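Local coordinates for protein LEOA (Escherichia coli, PDB 4AUR) that probably binds and hydrolyses GTP as a bacterial member of the dynamin family from enterotoxigenic E. coli, at residues A[465-469]-A[495-499]; A[185-191]-A[247-251]. All coordinates share one frame; numbering follows the deposited sequence.

Contact 1: residues A[465-469]-A[495-499]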
loop_
_atom_site.group_PDB
_atom_site.type_symbol
_atom_site.label_atom_id
_atom_site.label_comp_id
_atom_site.label_asym_id
_atom_site.label_seq_id
_atom_site.Cartn_x
_atom_site.Cartn_y
_atom_site.Cartn_z
ATOM N N SER A 465 5.144 32.148 77.793
ATOM C CA SER A 465 6.412 32.851 78.031
ATOM C C SER A 465 6.806 33.792 76.897
ATOM O O SER A 465 7.397 34.839 77.142
ATOM C CB SER A 465 7.546 31.829 78.251
ATOM O OG SER A 465 8.827 32.446 78.265
ATOM N N ILE A 466 6.488 33.403 75.665
ATOM C CA ILE A 466 6.849 34.175 74.472
ATOM C C ILE A 466 5.696 35.083 73.999
ATOM O O ILE A 466 5.908 36.049 73.266
ATOM C CB ILE A 466 7.342 33.217 73.364
ATOM C CG1 ILE A 466 8.575 32.445 73.876
ATOM C CG2 ILE A 466 7.690 33.975 72.090
ATOM C CD1 ILE A 466 8.922 31.191 73.102
ATOM N N ALA A 467 4.483 34.796 74.457
ATOM C CA ALA A 467 3.327 35.622 74.136
ATOM C C ALA A 467 3.384 37.030 74.745
ATOM O O ALA A 467 2.718 37.944 74.254
ATOM C CB ALA A 467 2.056 34.918 74.585
ATOM N N LYS A 468 4.160 37.195 75.816
ATOM C CA LYS A 468 4.235 38.471 76.551
ATOM C C LYS A 468 5.133 39.512 75.884
ATOM O O LYS A 468 5.078 40.684 76.244
ATOM C CB LYS A 468 4.731 38.228 77.978
ATOM C CG LYS A 468 6.215 37.880 78.070
ATOM C CD LYS A 468 6.516 37.054 79.312
ATOM C CE LYS A 468 8.009 36.849 79.510
ATOM N NZ LYS A 468 8.281 35.721 80.446
ATOM N N TRP A 469 5.975 39.067 74.945
ATOM C CA TRP A 469 6.856 39.948 74.166
ATOM C C TRP A 469 6.253 40.376 72.836
ATOM O O TRP A 469 6.801 41.251 72.159
ATOM C CB TRP A 469 8.176 39.237 73.873
ATOM C CG TRP A 469 8.955 39.000 75.091
ATOM C CD1 TRP A 469 9.263 37.803 75.644
ATOM C CD2 TRP A 469 9.513 39.997 75.942
ATOM N NE1 TRP A 469 9.987 37.985 76.784
ATOM C CE2 TRP A 469 10.153 39.328 76.995
ATOM C CE3 TRP A 469 9.531 41.396 75.915
ATOM C CZ2 TRP A 469 10.804 40.011 78.023
ATOM C CZ3 TRP A 469 10.183 42.073 76.932
ATOM C CH2 TRP A 469 10.812 41.381 77.970
ATOM N N GLU A 495 16.328 35.987 77.324
ATOM C CA GLU A 495 14.911 35.882 77.011
ATOM C C GLU A 495 14.689 36.066 75.495
ATOM O O GLU A 495 13.889 35.351 74.878
ATOM C CB GLU A 495 14.136 36.909 77.828
ATOM C CG GLU A 495 12.644 36.677 77.884
ATOM C CD GLU A 495 12.174 35.753 78.986
ATOM O OE1 GLU A 495 13.009 35.106 79.649
ATOM O OE2 GLU A 495 10.944 35.686 79.188
ATOM N N LEU A 496 15.425 37.005 74.902
ATOM C CA LEU A 496 15.462 37.168 73.445
ATOM C C LEU A 496 15.907 35.890 72.717
ATOM O O LEU A 496 15.301 35.503 71.725
ATOM C CB LEU A 496 16.394 38.329 73.059
ATOM C CG LEU A 496 16.589 38.741 71.593
ATOM C CD1 LEU A 496 15.317 39.284 70.970
ATOM C CD2 LEU A 496 17.678 39.796 71.489
ATOM N N LYS A 497 16.953 35.235 73.207
ATOM C CA LYS A 497 17.492 34.058 72.524
ATOM C C LYS A 497 16.466 32.935 72.405
ATOM O O LYS A 497 16.363 32.299 71.363
ATOM C CB LYS A 497 18.734 33.527 73.243
ATOM C CG LYS A 497 19.575 32.546 72.433
ATOM C CD LYS A 497 20.062 33.131 71.106
ATOM C CE LYS A 497 20.741 34.490 71.273
ATOM N NZ LYS A 497 21.406 34.965 70.023
ATOM N N GLU A 498 15.709 32.694 73.465
ATOM C CA GLU A 498 14.758 31.595 73.455
ATOM C C GLU A 498 13.482 31.945 72.684
ATOM O O GLU A 498 12.691 31.067 72.359
ATOM C CB GLU A 498 14.458 31.097 74.885
ATOM C CG GLU A 498 13.715 32.058 75.811
ATOM C CD GLU A 498 13.445 31.459 77.201
ATOM O OE1 GLU A 498 14.341 30.761 77.738
ATOM O OE2 GLU A 498 12.341 31.691 77.762
ATOM N N VAL A 499 13.281 33.219 72.388
ATOM C CA VAL A 499 12.142 33.632 71.569
ATOM C C VAL A 499 12.493 33.474 70.097
ATOM O O VAL A 499 11.663 33.073 69.289
ATOM C CB VAL A 499 11.745 35.093 71.861
ATOM C CG1 VAL A 499 10.751 35.621 70.826
ATOM C CG2 VAL A 499 11.188 35.206 73.273
#
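Glu495 reaches across to Trp469 and Lys468. CB leaves helix 489-518 toward 465-469, and CG stands anti to the backbone N (chi1 -165°). There Glu495 CG lies 3.2 Å from Trp469 NE1, approaching the indole obliquely, with CE2 and CZ2 next. A bend at chi2 then turns the carboxylate steeply across the indole plane (72° between the planes). Glu495 OE2 sits in the ring plane at its edge, where Trp469 NE1 gives it a weak, long hydrogen bond of 3.5 Å, although the N-H points almost straight at it (168°). A shorter bond comes from Lys468, in the same segment as Trp469: NZ, at the end of a stretched-out side chain, forms a salt bridge of 2.9 Å to Glu495 OE2, nearly in line with the C-O bond. Both segments belong to the dynamin-like helical domain, where the short helix 464-467 rests against the long helix 489-518. Tyr487 OH is a second hydrogen-bond partner of Lys468 NZ. One helical turn on from Glu495, Val499 takes up the apolar side: Ile466 CG2 meets Val499 CG1 at 3.7 Å, the two side chains alongside and pointing opposite ways, while Val499 CG2 lies 4.0 Å from Trp469 CD1.

Contact 2: residues A[185-191]-A[247-251]; sequences LTDQALF and RSRIN
Phe191 holds CG anti to its backbone N (chi1 -173°), while the Arg249 chain turns at chi2 (74°), and together these lay the guanidinium on the phenyl face. The stack is nearly parallel: the planes differ by 9°, and Arg249 CZ stands 4.0 Å from the Phe191 ring centroid, a cation-pi contact. Arg249 CD adds a CH-pi contact over the same ring, 4.1 Å from the Phe191 centroid. At its edge the guanidinium is held by two carbonyls, both met by NH1. Arg249 NH1 to Leu185 O is 2.9 Å, the donor lying in the carbonyl plane on a lone pair; Arg249 NH1 to Arg247 O is also 2.9 Å, but here the donor is tilted from the carbonyl plane. Both acceptors lie close to the guanidinium plane, so the bonds and the ring together restrict its rotation. Arg249, with positive phi, forms the break between helices 241-248 and 250-273, where Ser248 OG accepts from Ile250 N in an ST turn. The contact joins this helix junction to the loop entering helix 188-209, which follows strand 172-177 and an Asn-Lys-Met-Asp run; Leu185 touches its last residue, Asp180, in what is probably the G4 (NKxD) guanine-specificity motif of GTPases.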
loop_
_atom_site.group_PDB
_atom_site.type_symbol
_atom_site.label_atom_id
_atom_site.label_comp_id
_atom_site.label_asym_id
_atom_site.label_seq_id
_atom_site.Cartn_x
_atom_site.Cartn_y
_atom_site.Cartn_z
ATOM N N LEU A 185 4.859 -3.946 -60.453
ATOM C CA LEU A 185 5.654 -4.380 -59.303
ATOM C C LEU A 185 7.018 -3.666 -59.257
ATOM O O LEU A 185 7.748 -3.768 -58.261
ATOM C CB LEU A 185 5.857 -5.892 -59.343
ATOM C CG LEU A 185 4.573 -6.716 -59.483
ATOM C CD1 LEU A 185 4.916 -8.190 -59.618
ATOM C CD2 LEU A 185 3.633 -6.478 -58.313
ATOM N N THR A 186 7.347 -2.950 -60.334
ATOM C CA THR A 186 8.600 -2.213 -60.453
ATOM C C THR A 186 8.502 -0.837 -59.813
ATOM O O THR A 186 9.385 -0.425 -59.066
ATOM C CB THR A 186 8.969 -2.016 -61.930
ATOM O OG1 THR A 186 8.839 -3.262 -62.624
ATOM C CG2 THR A 186 10.392 -1.493 -62.059
ATOM N N ASP A 187 7.415 -0.139 -60.117
ATOM C CA ASP A 187 7.204 1.227 -59.658
ATOM C C ASP A 187 6.742 1.259 -58.193
ATOM O O ASP A 187 5.553 1.308 -57.897
ATOM C CB ASP A 187 6.194 1.924 -60.582
ATOM C CG ASP A 187 6.403 3.423 -60.657
ATOM O OD1 ASP A 187 6.581 4.068 -59.601
ATOM O OD2 ASP A 187 6.384 3.960 -61.783
ATOM N N GLN A 188 7.719 1.234 -57.291
ATOM C CA GLN A 188 7.518 1.306 -55.828
ATOM C C GLN A 188 6.434 2.279 -55.355
ATOM O O GLN A 188 5.650 1.952 -54.461
ATOM C CB GLN A 188 8.855 1.681 -55.163
ATOM C CG GLN A 188 8.782 2.048 -53.689
ATOM C CD GLN A 188 8.264 0.909 -52.849
ATOM O OE1 GLN A 188 8.924 -0.120 -52.712
ATOM N NE2 GLN A 188 7.073 1.081 -52.285
ATOM N N ALA A 189 6.409 3.471 -55.940
ATOM C CA ALA A 189 5.507 4.539 -55.495
ATOM C C ALA A 189 4.072 4.373 -56.010
ATOM O O ALA A 189 3.126 4.841 -55.374
ATOM C CB ALA A 189 6.062 5.898 -55.903
ATOM N N LEU A 190 3.914 3.717 -57.157
ATOM C CA LEU A 190 2.584 3.448 -57.712
ATOM C C LEU A 190 1.927 2.292 -56.964
ATOM O O LEU A 190 0.748 2.355 -56.631
ATOM C CB LEU A 190 2.675 3.141 -59.212
ATOM C CG LEU A 190 1.378 2.908 -60.000
ATOM C CD1 LEU A 190 0.348 4.012 -59.774
ATOM C CD2 LEU A 190 1.702 2.770 -61.483
ATOM N N PHE A 191 2.702 1.243 -56.706
ATOM C CA PHE A 191 2.262 0.114 -55.886
ATOM C C PHE A 191 1.635 0.603 -54.592
ATOM O O PHE A 191 0.508 0.253 -54.292
ATOM C CB PHE A 191 3.455 -0.778 -55.565
ATOM C CG PHE A 191 3.101 -2.047 -54.862
ATOM C CD1 PHE A 191 2.996 -2.084 -53.478
ATOM C CD2 PHE A 191 2.909 -3.218 -55.578
ATOM C CE1 PHE A 191 2.684 -3.265 -52.822
ATOM C CE2 PHE A 191 2.593 -4.401 -54.932
ATOM C CZ PHE A 191 2.482 -4.424 -53.551
ATOM N N ARG A 247 9.698 -7.944 -55.207
ATOM C CA ARG A 247 8.574 -7.865 -56.131
ATOM C C ARG A 247 7.278 -8.311 -55.484
ATOM O O ARG A 247 6.290 -7.579 -55.498
ATOM C CB ARG A 247 8.849 -8.704 -57.376
ATOM C CG ARG A 247 10.061 -8.210 -58.153
ATOM C CD ARG A 247 9.909 -8.299 -59.666
ATOM N NE ARG A 247 10.957 -7.524 -60.332
ATOM C CZ ARG A 247 11.090 -7.403 -61.652
ATOM N NH1 ARG A 247 10.245 -8.012 -62.484
ATOM N NH2 ARG A 247 12.085 -6.669 -62.146
ATOM N N SER A 248 7.283 -9.507 -54.908
ATOM C CA SER A 248 6.079 -10.072 -54.331
ATOM C C SER A 248 5.568 -9.303 -53.104
ATOM O O SER A 248 4.392 -9.351 -52.786
ATOM C CB SER A 248 6.360 -11.497 -53.935
ATOM O OG SER A 248 7.296 -11.483 -52.889
ATOM N N ARG A 249 6.454 -8.591 -52.424
ATOM C CA ARG A 249 6.155 -7.963 -51.129
ATOM C C ARG A 249 5.770 -8.967 -50.049
ATOM O O ARG A 249 5.156 -8.600 -49.051
ATOM C CB ARG A 249 5.096 -6.859 -51.250
ATOM C CG ARG A 249 5.667 -5.489 -51.569
ATOM C CD ARG A 249 6.094 -5.437 -53.021
ATOM N NE ARG A 249 6.390 -4.080 -53.483
ATOM C CZ ARG A 249 6.709 -3.765 -54.737
ATOM N NH1 ARG A 249 6.779 -4.707 -55.677
ATOM N NH2 ARG A 249 6.957 -2.500 -55.052
ATOM N N ILE A 250 6.185 -10.218 -50.233
ATOM C CA ILE A 250 5.918 -11.281 -49.275
ATOM C C ILE A 250 6.489 -10.988 -47.892
ATOM O O ILE A 250 5.987 -11.483 -46.915
ATOM C CB ILE A 250 6.471 -12.632 -49.771
ATOM C CG1 ILE A 250 5.834 -13.799 -49.025
ATOM C CG2 ILE A 250 7.977 -12.695 -49.620
ATOM C CD1 ILE A 250 4.412 -14.050 -49.464
ATOM N N ASN A 251 7.545 -10.200 -47.806
ATOM C CA ASN A 251 8.084 -9.821 -46.513
ATOM C C ASN A 251 7.072 -9.023 -45.672
ATOM O O ASN A 251 7.002 -9.189 -44.449
ATOM C CB ASN A 251 9.410 -9.059 -46.688
ATOM C CG ASN A 251 10.622 -9.993 -46.804
ATOM O OD1 ASN A 251 10.499 -11.216 -47.005
ATOM N ND2 ASN A 251 11.806 -9.414 -46.675
#

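Contacts 1 and 2 lie on opposite sides of the centre of the chain, their own centres 135 Å apart and their nearest atoms about 121 Å apart, so neither touches the other. They also follow in series along the chain, contact 2 closing before contact 1 opens. The separation reflects an elongated molecule with a radius of gyration of 50 Å: contact 2 sits at the globular end that carries the mixed sheet and a probable P-loop (Walker A) spanning Gly60 to Thr67, and contact 1 belongs to the far end of the helical part. Their centres lie 83 Å (contact 1) and 56 Å (contact 2) from the chain centre.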